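Local atomic coordinates of putative Oleoyl-[acyl-carrier protein] thioesterase (PDB entry 2OWN), a protein that probably hydrolyses the thioester of oleoyl-acyl carrier protein to release the free fatty acid, using paired hot-dog domains. Residues T30-I35 with N181-D186; E80-A85 with F100-A105; R151-E156 with T235-I240; T161-Y166 with T218-A223. All coordinates share one frame; numbering follows the deposited sequence. Where two conformers were deposited one is given.

Contacts 1 and 3 are buried, contact 1 nearest the centre of the chain; contacts 2 and 4 are partly buried. Contact 1 joins the starts of helices 31-48 and 184-191, one in each hot-dog half. Contacts 2 and 4 pair strand with strand, antiparallel, their centres about 32 Å apart on opposite sides of the chain's centre; contact 3 lays the loop segment 151-156 on strand 233-241. Contact 2 touches contact 1 through I102 and L34. Contacts 3 and 4 adjoin, because strand 233-241 neighbours strand 218-227 and F155 packs on H222 and T161. Chemistry follows place: apolar packing edged by a carboxylate in contact 1, backbone ladders in contacts 2 and 4, and an aromatic ring with bridging waters in contact 3.

Contact 1 of 4, residues T30-I35 with N181-D186; sequences TLTTLI and NAHYFD
The F185 ring is packed against two residues of the helix start at 30-35: L31 lays CB over one face and brings CD1 to 3.4 Å from F185 CD1, while I35 CG1 comes to 3.6 Å from F185 CE2. This joins the beginnings of helices 31-48 and 184-191, one from each hot-dog half of the thioesterase. Beside the ring, I35 CG2 rests 4.1 Å from the methyl A182 CB. Further out the contact turns polar. At T32, a chi1 of -54° swings OG1 toward D186 and leaves CG2 beside A182 O. T32 OG1 donates to D186 OD1 at 2.7 Å, meeting it from above the carboxylate plane. The other oxygen, D186 OD2, takes H183 ND1 on its syn side at 2.8 Å. F171 of the second subunit packs over T32 and D186. With an alanine in place of D186, T32 OG1 would probably lose its acceptor and the H183 ring would be freer to turn. Next to the carboxylate, T32 CG2 lies 3.9 Å from A182 CB.

Contact 2 of 4, residues E80-A85 with F100-A105; sequences EVVTIA and FWIRDA
Strands 81-85 and 100-103 run antiparallel, their axes 4.7 Å apart at the closest and their directions 164° apart, in the hairpin 81-91/95-103. Two hydrogen-bonded pairs clamp them: T83 N to R103 O and R103 N to T83 O, then A85 N to W101 O and W101 N to A85 O, each at 2.8 Å. Between them, I84 and I102 form a non-hydrogen-bonded pair whose side chains lie side by side. I102 CD1 presses tightly, 3.4 Å from I84 CG2, and I102 CG2 sits 4.1 Å from V82 CB. This face rests on helix 31-48, where I84 meets A41 and I102 meets L34. On the other face the W101 indole turns its edge to A85 O, and the extended R103 chain, in the conformer modelled, brings NH1 to 3.3 Å from A85 CB at the guanidinium edge. At the open end, one water donates to E80 OE2 at 3.0 Å and accepts from A105 N; E80 OE2 also forms a salt bridge with R74, and E80 OE1 accepts from R77 N. Another water spans T83 OG1 and D104 O. Apolar packing thus serves the helix side, while water joins the segments toward the open end.

Contact 3 of 4, residues R151-E156 with T235-I240; sequences RPISFE and TTSHLI. With SO4 (sulfate ion), chain O.
S237 OG is gripped by two waters that tie it to the segment 151-156. One lies 2.7 Å from S237 OG and donates to I153 O; the other, also 2.7 Å from S237 OG, accepts a weak bond from E156 N. The hydroxyl sits anti to the backbone N (chi1 177°), the orientation that sends it out from the strand to meet both waters. F155 does most of the covering. Its ring turns an edge to the strand backbone, CE1 standing 3.4 Å from S237 O, and CD1 comes to 3.5 Å from S237 OG. One face of the ring takes L239 CB in a CH-pi contact, 3.9 Å from the centroid and 24° off the normal, while the methyl L239 CD2 closes on F155 CD2. The loop between strands 141-142 and 162-167 is thereby laid across strand 233-241 of the C-terminal hot-dog half. Its backbone is pinned further by I153 N to T251 OG1 and F155 N to E249 OE2. Nearer the start of the strand segment, I153 CD1 approaches T235 CG2 at 4.0 Å, the two side chains slanting across one another. Beyond the strand contact, the extended R151 chain carries its guanidinium to a sulfate, probably from the crystallisation liquor. The bonds from R151 NE to O1 (3.3 Å) and from R151 NH2 to O4 are both weak; Q67 NE2 provides the sulfate with a further partner.

Contact 4 of 4, residues T161-Y166 with T218-A223; sequences TITKPY and TVTAHA
Strands 162-166 and 218-223 are an antiparallel pair in the C-terminal hot-dog half, with strand 233-241 lying on the far side of 218-227. Their axes approach to 4.7 Å. Three hydrogen-bonded pairs form the ladder: I162 with A223, K164 with A221, and Y166 with V219. The bond from Y166 N to V219 O is the straightest, at 2.8 Å and 173°, whereas its mate from V219 N to Y166 O is bent to 139°. On the face with T163 and H222, the two side chains lie side by side and point the same way. T163 OG1 reaches H222 ND1 at the edge of the imidazole, near the ring plane, at 2.8 Å, and either atom could be the donor. A chi1 of -60° gives T163 OG1 to that bond and leaves CG2 to face T220 CG2 at 3.6 Å. The far nitrogen, H222 NE2, is bonded to E241. Replacing H222 with a leucine would probably leave T163 OG1 and E241 each without that polar mate. On the opposite face, Y166 sets the edge of its ring against A221, CE2 lying 3.5 Å from A221 CB, and its CB on V219 CG2 at 3.7 Å. Its ring stacks on W187, and its OH bonds to D190. The ladder therefore has two unlike sides: an imidazole hydrogen-bonded at both nitrogens on one, and on the other an aromatic bridge from the strands to helix 184-191.

Contact 1 of 4, residues T30-I35 with N181-D186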
loop_
_atom_site.group_PDB
_atom_site.type_symbol
_atom_site.label_atom_id
_atom_site.label_comp_id
_atom_site.label_asym_id
_atom_site.label_seq_id
_atom_site.Cartn_x
_atom_site.Cartn_y
_atom_site.Cartn_z
ATOM N N THR B 30 5.891 -4.861 5.711
ATOM C CA THR B 30 5.813 -5.950 4.752
ATOM C C THR B 30 7.035 -5.868 3.825
ATOM O O THR B 30 7.737 -4.835 3.809
ATOM C CB THR B 30 4.560 -5.835 3.864
ATOM O OG1 THR B 30 4.645 -4.639 3.084
ATOM C CG2 THR B 30 3.264 -5.818 4.713
ATOM N N LEU B 31 7.276 -6.940 3.062
ATOM C CA LEU B 31 8.353 -6.961 2.036
ATOM C C LEU B 31 8.091 -5.929 0.935
ATOM O O LEU B 31 9.048 -5.362 0.399
ATOM C CB LEU B 31 8.569 -8.357 1.394
ATOM C CG LEU B 31 9.380 -9.356 2.197
ATOM C CD1 LEU B 31 9.284 -10.775 1.618
ATOM C CD2 LEU B 31 10.838 -8.881 2.279
ATOM N N THR B 32 6.807 -5.740 0.585
ATOM C CA THR B 32 6.348 -4.726 -0.392
ATOM C C THR B 32 6.854 -3.350 0.085
ATOM O O THR B 32 7.539 -2.669 -0.681
ATOM C CB THR B 32 4.825 -4.745 -0.568
ATOM O OG1 THR B 32 4.414 -6.081 -0.896
ATOM C CG2 THR B 32 4.371 -3.776 -1.664
ATOM N N THR B 33 6.596 -3.023 1.361
ATOM C CA THR B 33 7.076 -1.761 1.990
ATOM C C THR B 33 8.607 -1.635 2.006
ATOM O O THR B 33 9.114 -0.552 1.731
ATOM C CB THR B 33 6.547 -1.582 3.427
ATOM O OG1 THR B 33 5.140 -1.396 3.349
ATOM C CG2 THR B 33 7.195 -0.355 4.177
ATOM N N LEU B 34 9.305 -2.738 2.323
ATOM C CA LEU B 34 10.788 -2.777 2.391
ATOM C C LEU B 34 11.398 -2.372 1.046
ATOM O O LEU B 34 12.267 -1.494 1.019
ATOM C CB LEU B 34 11.320 -4.149 2.824
ATOM C CG LEU B 34 12.812 -4.230 3.176
ATOM C CD1 LEU B 34 13.088 -3.423 4.436
ATOM C CD2 LEU B 34 13.243 -5.665 3.374
ATOM N N ILE B 35 10.913 -2.982 -0.045
ATOM C CA ILE B 35 11.360 -2.631 -1.423
ATOM C C ILE B 35 10.886 -1.215 -1.794
ATOM O O ILE B 35 11.659 -0.466 -2.410
ATOM C CB ILE B 35 10.918 -3.686 -2.486
ATOM C CG1 ILE B 35 11.565 -5.044 -2.196
ATOM C CG2 ILE B 35 11.263 -3.256 -3.911
ATOM C CD1 ILE B 35 13.093 -5.082 -2.214
ATOM N N ASN B 181 7.444 -3.607 -9.178
ATOM C CA ASN B 181 8.040 -4.879 -8.704
ATOM C C ASN B 181 7.740 -5.235 -7.242
ATOM O O ASN B 181 7.691 -6.408 -6.911
ATOM C CB ASN B 181 9.563 -4.944 -8.961
ATOM C CG ASN B 181 9.915 -5.058 -10.443
ATOM O OD1 ASN B 181 9.134 -4.707 -11.329
ATOM N ND2 ASN B 181 11.109 -5.550 -10.709
ATOM N N ALA B 182 7.544 -4.216 -6.392
ATOM C CA ALA B 182 7.220 -4.391 -4.959
ATOM C C ALA B 182 5.907 -5.155 -4.728
ATOM O O ALA B 182 5.832 -5.944 -3.789
ATOM C CB ALA B 182 7.179 -3.048 -4.233
ATOM N N HIS B 183 4.904 -4.926 -5.594
ATOM C CA HIS B 183 3.595 -5.624 -5.517
ATOM C C HIS B 183 3.643 -7.132 -5.748
ATOM O O HIS B 183 2.688 -7.810 -5.365
ATOM C CB HIS B 183 2.510 -4.963 -6.391
ATOM C CG HIS B 183 2.078 -3.629 -5.869
ATOM N ND1 HIS B 183 1.482 -3.486 -4.633
ATOM C CD2 HIS B 183 2.132 -2.393 -6.408
ATOM C CE1 HIS B 183 1.206 -2.210 -4.429
ATOM N NE2 HIS B 183 1.586 -1.526 -5.495
ATOM N N TYR B 184 4.721 -7.650 -6.367
ATOM C CA TYR B 184 4.926 -9.108 -6.534
ATOM C C TYR B 184 4.945 -9.776 -5.139
ATOM O O TYR B 184 4.412 -10.876 -5.011
ATOM C CB TYR B 184 6.207 -9.456 -7.299
ATOM C CG TYR B 184 6.238 -9.231 -8.810
ATOM C CD1 TYR B 184 6.060 -7.954 -9.385
ATOM C CD2 TYR B 184 6.581 -10.293 -9.684
ATOM C CE1 TYR B 184 6.151 -7.746 -10.809
ATOM C CE2 TYR B 184 6.673 -10.097 -11.106
ATOM C CZ TYR B 184 6.461 -8.821 -11.650
ATOM O OH TYR B 184 6.543 -8.632 -13.007
ATOM N N PHE B 185 5.528 -9.101 -4.122
ATOM C CA PHE B 185 5.538 -9.589 -2.711
ATOM C C PHE B 185 4.145 -9.763 -2.098
ATOM O O PHE B 185 3.987 -10.592 -1.193
ATOM C CB PHE B 185 6.456 -8.758 -1.799
ATOM C CG PHE B 185 7.905 -8.951 -2.101
ATOM C CD1 PHE B 185 8.561 -10.109 -1.627
ATOM C CD2 PHE B 185 8.630 -8.011 -2.848
ATOM C CE1 PHE B 185 9.937 -10.337 -1.896
ATOM C CE2 PHE B 185 10.019 -8.219 -3.118
ATOM C CZ PHE B 185 10.667 -9.388 -2.648
ATOM N N ASP B 186 3.160 -8.976 -2.569
ATOM C CA ASP B 186 1.747 -9.115 -2.150
ATOM C C ASP B 186 1.245 -10.509 -2.539
ATOM O O ASP B 186 0.604 -11.157 -1.731
ATOM C CB ASP B 186 0.781 -8.111 -2.824
ATOM C CG ASP B 186 1.131 -6.632 -2.575
ATOM O OD1 ASP B 186 1.829 -6.300 -1.600
ATOM O OD2 ASP B 186 0.667 -5.792 -3.375
#

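Contact 2 of 4, residues E80-A85 with F100-A105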
loop_
_atom_site.group_PDB
_atom_site.type_symbol
_atom_site.label_atom_id
_atom_site.label_comp_id
_atom_site.label_asym_id
_atom_site.label_seq_id
_atom_site.Cartn_x
_atom_site.Cartn_y
_atom_site.Cartn_z
ATOM N N GLU B 80 8.124 3.275 13.663
ATOM C CA GLU B 80 9.568 3.336 13.824
ATOM C C GLU B 80 10.070 4.281 12.728
ATOM O O GLU B 80 9.575 4.231 11.586
ATOM C CB GLU B 80 10.213 1.959 13.672
ATOM C CG GLU B 80 11.687 1.927 14.045
ATOM C CD GLU B 80 12.374 0.599 13.804
ATOM O OE1 GLU B 80 11.729 -0.387 13.396
ATOM O OE2 GLU B 80 13.596 0.568 14.008
ATOM N N VAL B 81 11.031 5.133 13.077
ATOM C CA VAL B 81 11.647 6.067 12.140
ATOM C C VAL B 81 12.926 5.348 11.733
ATOM O O VAL B 81 13.845 5.231 12.558
ATOM C CB VAL B 81 11.887 7.460 12.749
ATOM C CG1 VAL B 81 12.578 8.380 11.751
ATOM C CG2 VAL B 81 10.558 8.077 13.174
ATOM N N VAL B 82 12.942 4.815 10.506
ATOM C CA VAL B 82 14.104 4.103 9.935
ATOM C C VAL B 82 14.876 5.008 8.985
ATOM O O VAL B 82 14.287 5.905 8.379
ATOM C CB VAL B 82 13.729 2.797 9.168
ATOM C CG1 VAL B 82 13.099 1.787 10.121
ATOM C CG2 VAL B 82 12.826 3.062 7.917
ATOM N N THR B 83 16.181 4.739 8.860
ATOM C CA THR B 83 17.102 5.450 7.980
ATOM C C THR B 83 17.374 4.503 6.799
ATOM O O THR B 83 17.799 3.358 7.031
ATOM C CB THR B 83 18.383 5.841 8.732
ATOM O OG1 THR B 83 18.033 6.751 9.783
ATOM C CG2 THR B 83 19.401 6.517 7.818
ATOM N N ILE B 84 17.078 4.957 5.570
ATOM C CA ILE B 84 17.305 4.179 4.332
ATOM C C ILE B 84 18.517 4.801 3.627
ATOM O O ILE B 84 18.397 5.901 3.072
ATOM C CB ILE B 84 16.092 4.118 3.329
ATOM C CG1 ILE B 84 14.779 3.680 3.995
ATOM C CG2 ILE B 84 16.424 3.186 2.140
ATOM C CD1 ILE B 84 14.061 4.744 4.765
ATOM N N ALA B 85 19.664 4.114 3.694
ATOM C CA ALA B 85 20.918 4.527 3.037
ATOM C C ALA B 85 21.004 3.747 1.720
ATOM O O ALA B 85 20.642 2.564 1.694
ATOM C CB ALA B 85 22.118 4.244 3.909
ATOM N N PHE B 100 21.614 -1.202 -0.698
ATOM C CA PHE B 100 20.696 -0.454 0.197
ATOM C C PHE B 100 20.853 -0.959 1.639
ATOM O O PHE B 100 21.020 -2.169 1.835
ATOM C CB PHE B 100 19.204 -0.630 -0.135
ATOM C CG PHE B 100 18.836 -0.495 -1.590
ATOM C CD1 PHE B 100 19.102 -1.553 -2.487
ATOM C CD2 PHE B 100 18.095 0.612 -2.057
ATOM C CE1 PHE B 100 18.732 -1.474 -3.851
ATOM C CE2 PHE B 100 17.707 0.696 -3.434
ATOM C CZ PHE B 100 18.027 -0.352 -4.328
ATOM N N TRP B 101 20.760 -0.053 2.618
ATOM C CA TRP B 101 20.826 -0.378 4.057
ATOM C C TRP B 101 19.659 0.287 4.772
ATOM O O TRP B 101 19.511 1.506 4.661
ATOM C CB TRP B 101 22.108 0.124 4.704
ATOM C CG TRP B 101 23.331 -0.463 4.175
ATOM C CD1 TRP B 101 24.042 -1.494 4.709
ATOM C CD2 TRP B 101 24.022 -0.056 2.997
ATOM N NE1 TRP B 101 25.140 -1.764 3.933
ATOM C CE2 TRP B 101 25.158 -0.902 2.870
ATOM C CE3 TRP B 101 23.792 0.939 2.019
ATOM C CZ2 TRP B 101 26.077 -0.787 1.795
ATOM C CZ3 TRP B 101 24.716 1.069 0.936
ATOM C CH2 TRP B 101 25.842 0.199 0.841
ATOM N N ILE B 102 18.825 -0.508 5.446
ATOM C CA ILE B 102 17.691 -0.018 6.246
ATOM C C ILE B 102 18.222 -0.174 7.678
ATOM O O ILE B 102 18.551 -1.313 8.074
ATOM C CB ILE B 102 16.392 -0.818 6.032
ATOM C CG1 ILE B 102 16.018 -0.941 4.542
ATOM C CG2 ILE B 102 15.248 -0.192 6.809
ATOM C CD1 ILE B 102 15.799 0.336 3.826
ATOM N N ARG B 103 18.324 0.954 8.406
ATOM C CA ARG B 103 18.832 1.015 9.789
ATOM C C ARG B 103 17.821 1.654 10.739
ATOM O O ARG B 103 16.970 2.448 10.301
ATOM C CB ARG B 103 20.136 1.822 9.838
ATOM C CG ARG B 103 21.285 1.271 8.988
ATOM C CD ARG B 103 22.552 2.104 9.194
ATOM N NE ARG B 103 23.733 1.565 8.499
ATOM C CZ ARG B 103 24.219 1.917 7.291
ATOM N NH1 ARG B 103 23.665 2.879 6.525
ATOM N NH2 ARG B 103 25.319 1.293 6.837
ATOM N N ASP B 104 17.929 1.320 12.038
ATOM C CA ASP B 104 17.026 1.878 13.088
ATOM C C ASP B 104 17.519 3.265 13.551
ATOM O O ASP B 104 18.575 3.729 13.093
ATOM C CB ASP B 104 16.784 0.883 14.269
ATOM C CG ASP B 104 18.012 0.611 15.171
ATOM O OD1 ASP B 104 19.082 1.265 15.103
ATOM O OD2 ASP B 104 17.867 -0.312 16.004
ATOM N N ALA B 105 16.756 3.894 14.459
ATOM C CA ALA B 105 17.088 5.220 15.055
ATOM C C ALA B 105 18.465 5.290 15.757
ATOM O O ALA B 105 19.123 6.340 15.717
ATOM C CB ALA B 105 15.968 5.687 16.014
HETATM O O HOH W 1 14.225 2.993 15.639
HETATM O O HOH W 2 19.894 5.946 12.294
#

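Contact 3 of 4, residues R151-E156 with T235-I240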
loop_
_atom_site.group_PDB
_atom_site.type_symbol
_atom_site.label_atom_id
_atom_site.label_comp_id
_atom_site.label_asym_id
_atom_site.label_seq_id
_atom_site.Cartn_x
_atom_site.Cartn_y
_atom_site.Cartn_z
ATOM N N ARG B 151 21.386 -17.244 -5.766
ATOM C CA ARG B 151 20.278 -17.644 -6.637
ATOM C C ARG B 151 19.111 -18.258 -5.868
ATOM O O ARG B 151 19.349 -18.953 -4.862
ATOM C CB ARG B 151 20.691 -18.687 -7.703
ATOM C CG ARG B 151 21.461 -18.177 -8.893
ATOM C CD ARG B 151 21.775 -19.348 -9.815
ATOM N NE ARG B 151 22.327 -18.960 -11.118
ATOM C CZ ARG B 151 22.748 -19.815 -12.068
ATOM N NH1 ARG B 151 22.709 -21.155 -11.909
ATOM N NH2 ARG B 151 23.220 -19.319 -13.216
ATOM N N PRO B 152 17.849 -18.003 -6.327
ATOM C CA PRO B 152 16.728 -18.719 -5.716
ATOM C C PRO B 152 16.752 -20.200 -6.172
ATOM O O PRO B 152 17.435 -20.555 -7.158
ATOM C CB PRO B 152 15.478 -18.004 -6.270
ATOM C CG PRO B 152 15.949 -16.807 -6.951
ATOM C CD PRO B 152 17.362 -17.044 -7.344
ATOM N N ILE B 153 16.015 -21.040 -5.444
ATOM C CA ILE B 153 15.866 -22.469 -5.759
ATOM C C ILE B 153 15.091 -22.549 -7.080
ATOM O O ILE B 153 14.169 -21.743 -7.312
ATOM C CB ILE B 153 15.111 -23.259 -4.637
ATOM C CG1 ILE B 153 15.912 -23.262 -3.327
ATOM C CG2 ILE B 153 14.821 -24.717 -5.058
ATOM C CD1 ILE B 153 15.182 -23.919 -2.151
ATOM N N SER B 154 15.507 -23.467 -7.960
ATOM C CA SER B 154 14.837 -23.672 -9.252
ATOM C C SER B 154 13.501 -24.318 -8.865
ATOM O O SER B 154 13.493 -25.427 -8.315
ATOM C CB SER B 154 15.654 -24.543 -10.207
ATOM O OG SER B 154 15.038 -24.583 -11.480
ATOM N N PHE B 155 12.403 -23.575 -9.065
ATOM C CA PHE B 155 11.063 -24.039 -8.684
ATOM C C PHE B 155 10.633 -25.330 -9.422
ATOM O O PHE B 155 10.698 -25.387 -10.654
ATOM C CB PHE B 155 9.983 -22.950 -8.872
ATOM C CG PHE B 155 8.650 -23.337 -8.291
ATOM C CD1 PHE B 155 8.388 -23.111 -6.928
ATOM C CD2 PHE B 155 7.668 -23.972 -9.082
ATOM C CE1 PHE B 155 7.156 -23.496 -6.354
ATOM C CE2 PHE B 155 6.433 -24.371 -8.518
ATOM C CZ PHE B 155 6.189 -24.136 -7.148
ATOM N N GLU B 156 10.232 -26.330 -8.629
ATOM C CA GLU B 156 9.723 -27.616 -9.094
ATOM C C GLU B 156 8.399 -27.868 -8.370
ATOM O O GLU B 156 8.381 -27.932 -7.136
ATOM C CB GLU B 156 10.720 -28.744 -8.830
ATOM C CG GLU B 156 12.000 -28.606 -9.665
ATOM C CD GLU B 156 13.045 -29.709 -9.440
ATOM O OE1 GLU B 156 12.987 -30.454 -8.427
ATOM O OE2 GLU B 156 13.958 -29.800 -10.288
ATOM N N THR B 235 12.282 -22.953 4.688
ATOM C CA THR B 235 12.492 -22.327 3.373
ATOM C C THR B 235 11.216 -22.394 2.553
ATOM O O THR B 235 10.524 -23.411 2.606
ATOM C CB THR B 235 13.611 -23.048 2.601
ATOM O OG1 THR B 235 14.763 -23.171 3.439
ATOM C CG2 THR B 235 13.990 -22.302 1.301
ATOM N N THR B 236 10.878 -21.304 1.851
ATOM C CA THR B 236 9.729 -21.284 0.920
ATOM C C THR B 236 10.293 -20.945 -0.476
ATOM O O THR B 236 11.064 -20.000 -0.604
ATOM C CB THR B 236 8.549 -20.385 1.330
ATOM O OG1 THR B 236 8.920 -19.013 1.266
ATOM C CG2 THR B 236 8.044 -20.759 2.740
ATOM N N SER B 237 9.940 -21.761 -1.469
ATOM C CA SER B 237 10.341 -21.631 -2.875
ATOM C C SER B 237 9.084 -21.167 -3.588
ATOM O O SER B 237 8.075 -21.862 -3.518
ATOM C CB SER B 237 10.823 -22.972 -3.419
ATOM O OG SER B 237 11.153 -22.897 -4.794
ATOM N N HIS B 238 9.159 -20.032 -4.281
ATOM C CA HIS B 238 8.034 -19.410 -4.985
ATOM C C HIS B 238 8.285 -19.204 -6.475
ATOM O O HIS B 238 9.437 -19.032 -6.895
ATOM C CB HIS B 238 7.743 -18.025 -4.402
ATOM C CG HIS B 238 7.471 -17.999 -2.933
ATOM N ND1 HIS B 238 6.211 -17.786 -2.418
ATOM C CD2 HIS B 238 8.298 -18.135 -1.869
ATOM C CE1 HIS B 238 6.272 -17.807 -1.097
ATOM N NE2 HIS B 238 7.525 -18.020 -0.741
ATOM N N LEU B 239 7.185 -19.193 -7.241
ATOM C CA LEU B 239 7.170 -18.947 -8.693
ATOM C C LEU B 239 5.898 -18.175 -9.079
ATOM O O LEU B 239 4.803 -18.594 -8.696
ATOM C CB LEU B 239 7.237 -20.255 -9.501
ATOM C CG LEU B 239 7.141 -20.202 -11.049
ATOM C CD1 LEU B 239 8.224 -19.319 -11.664
ATOM C CD2 LEU B 239 7.194 -21.594 -11.654
ATOM N N ILE B 240 6.064 -17.057 -9.793
ATOM C CA ILE B 240 4.965 -16.254 -10.341
ATOM C C ILE B 240 5.081 -16.459 -11.861
ATOM O O ILE B 240 6.166 -16.242 -12.428
ATOM C CB ILE B 240 5.043 -14.751 -10.007
ATOM C CG1 ILE B 240 5.120 -14.493 -8.495
ATOM C CG2 ILE B 240 3.835 -13.992 -10.600
ATOM C CD1 ILE B 240 3.909 -14.948 -7.691
HETATM S S SO4 O . 22.744 -15.084 -12.504
HETATM O O1 SO4 O . 22.832 -15.661 -11.175
HETATM O O2 SO4 O . 21.346 -15.093 -12.926
HETATM O O3 SO4 O . 23.249 -13.716 -12.456
HETATM O O4 SO4 O . 23.556 -15.847 -13.446
HETATM O O HOH W 3 12.420 -20.649 -5.579
HETATM O O HOH W 4 10.450 -25.451 -5.405
#

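Contact 4 of 4, residues T161-Y166 with T218-A223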
loop_
_atom_site.group_PDB
_atom_site.type_symbol
_atom_site.label_atom_id
_atom_site.label_comp_id
_atom_site.label_asym_id
_atom_site.label_seq_id
_atom_site.Cartn_x
_atom_site.Cartn_y
_atom_site.Cartn_z
ATOM N N THR B 161 2.239 -28.562 -3.618
ATOM C CA THR B 161 2.452 -27.145 -4.009
ATOM C C THR B 161 1.184 -26.320 -3.772
ATOM O O THR B 161 0.102 -26.752 -4.170
ATOM C CB THR B 161 2.877 -26.986 -5.504
ATOM O OG1 THR B 161 4.141 -27.626 -5.718
ATOM C CG2 THR B 161 2.981 -25.501 -5.926
ATOM N N ILE B 162 1.343 -25.161 -3.121
ATOM C CA ILE B 162 0.248 -24.228 -2.836
ATOM C C ILE B 162 0.189 -23.334 -4.063
ATOM O O ILE B 162 1.202 -22.716 -4.394
ATOM C CB ILE B 162 0.492 -23.363 -1.562
ATOM C CG1 ILE B 162 0.762 -24.244 -0.331
ATOM C CG2 ILE B 162 -0.703 -22.434 -1.303
ATOM C CD1 ILE B 162 1.112 -23.456 0.944
ATOM N N THR B 163 -0.967 -23.291 -4.738
ATOM C CA THR B 163 -1.187 -22.457 -5.937
ATOM C C THR B 163 -2.399 -21.534 -5.737
ATOM O O THR B 163 -3.443 -22.003 -5.281
ATOM C CB THR B 163 -1.348 -23.314 -7.215
ATOM O OG1 THR B 163 -0.164 -24.088 -7.413
ATOM C CG2 THR B 163 -1.562 -22.449 -8.462
ATOM N N LYS B 164 -2.222 -20.234 -6.026
ATOM C CA LYS B 164 -3.287 -19.206 -5.962
ATOM C C LYS B 164 -3.215 -18.266 -7.180
ATOM O O LYS B 164 -2.097 -17.852 -7.539
ATOM C CB LYS B 164 -3.220 -18.329 -4.705
ATOM C CG LYS B 164 -3.492 -19.020 -3.378
ATOM C CD LYS B 164 -3.603 -17.960 -2.295
ATOM C CE LYS B 164 -3.785 -18.505 -0.908
ATOM N NZ LYS B 164 -3.899 -17.341 0.015
ATOM N N PRO B 165 -4.377 -17.959 -7.828
ATOM C CA PRO B 165 -4.362 -16.997 -8.927
ATOM C C PRO B 165 -4.507 -15.564 -8.368
ATOM O O PRO B 165 -5.126 -15.364 -7.309
ATOM C CB PRO B 165 -5.593 -17.389 -9.747
ATOM C CG PRO B 165 -6.556 -17.880 -8.744
ATOM C CD PRO B 165 -5.748 -18.489 -7.630
ATOM N N TYR B 166 -3.885 -14.606 -9.049
ATOM C CA TYR B 166 -3.970 -13.167 -8.719
ATOM C C TYR B 166 -4.146 -12.394 -10.022
ATOM O O TYR B 166 -3.521 -12.741 -11.031
ATOM C CB TYR B 166 -2.737 -12.652 -7.988
ATOM C CG TYR B 166 -2.500 -13.289 -6.652
ATOM C CD1 TYR B 166 -3.077 -12.747 -5.484
ATOM C CD2 TYR B 166 -1.701 -14.447 -6.526
ATOM C CE1 TYR B 166 -2.862 -13.340 -4.205
ATOM C CE2 TYR B 166 -1.473 -15.048 -5.246
ATOM C CZ TYR B 166 -2.060 -14.493 -4.107
ATOM O OH TYR B 166 -1.843 -15.073 -2.895
ATOM N N THR B 218 -3.679 -12.317 -15.649
ATOM C CA THR B 218 -3.944 -13.100 -14.447
ATOM C C THR B 218 -2.653 -13.887 -14.216
ATOM O O THR B 218 -2.254 -14.677 -15.088
ATOM C CB THR B 218 -5.129 -14.073 -14.616
ATOM O OG1 THR B 218 -6.294 -13.351 -15.033
ATOM C CG2 THR B 218 -5.422 -14.811 -13.296
ATOM N N VAL B 219 -1.983 -13.613 -13.087
ATOM C CA VAL B 219 -0.747 -14.311 -12.693
ATOM C C VAL B 219 -1.131 -15.527 -11.820
ATOM O O VAL B 219 -2.157 -15.495 -11.124
ATOM C CB VAL B 219 0.302 -13.394 -11.966
ATOM C CG1 VAL B 219 0.550 -12.130 -12.776
ATOM C CG2 VAL B 219 -0.112 -13.011 -10.574
ATOM N N THR B 220 -0.315 -16.580 -11.893
ATOM C CA THR B 220 -0.477 -17.817 -11.120
ATOM C C THR B 220 0.741 -17.871 -10.193
ATOM O O THR B 220 1.874 -17.945 -10.681
ATOM C CB THR B 220 -0.553 -19.052 -12.035
ATOM O OG1 THR B 220 -1.599 -18.867 -12.996
ATOM C CG2 THR B 220 -0.832 -20.321 -11.229
ATOM N N ALA B 221 0.492 -17.786 -8.878
ATOM C CA ALA B 221 1.526 -17.798 -7.837
ATOM C C ALA B 221 1.601 -19.189 -7.245
ATOM O O ALA B 221 0.566 -19.728 -6.855
ATOM C CB ALA B 221 1.215 -16.787 -6.744
ATOM N N HIS B 222 2.808 -19.755 -7.186
ATOM C CA HIS B 222 3.059 -21.091 -6.633
ATOM C C HIS B 222 4.006 -20.980 -5.438
ATOM O O HIS B 222 4.827 -20.067 -5.407
ATOM C CB HIS B 222 3.663 -22.024 -7.672
ATOM C CG HIS B 222 2.863 -22.157 -8.925
ATOM N ND1 HIS B 222 1.781 -23.002 -9.028
ATOM C CD2 HIS B 222 3.015 -21.587 -10.143
ATOM C CE1 HIS B 222 1.281 -22.925 -10.247
ATOM N NE2 HIS B 222 2.015 -22.077 -10.944
ATOM N N ALA B 223 3.873 -21.892 -4.466
ATOM C CA ALA B 223 4.736 -21.938 -3.265
ATOM C C ALA B 223 4.880 -23.347 -2.666
ATOM O O ALA B 223 3.891 -24.090 -2.598
ATOM C CB ALA B 223 4.252 -20.959 -2.188
#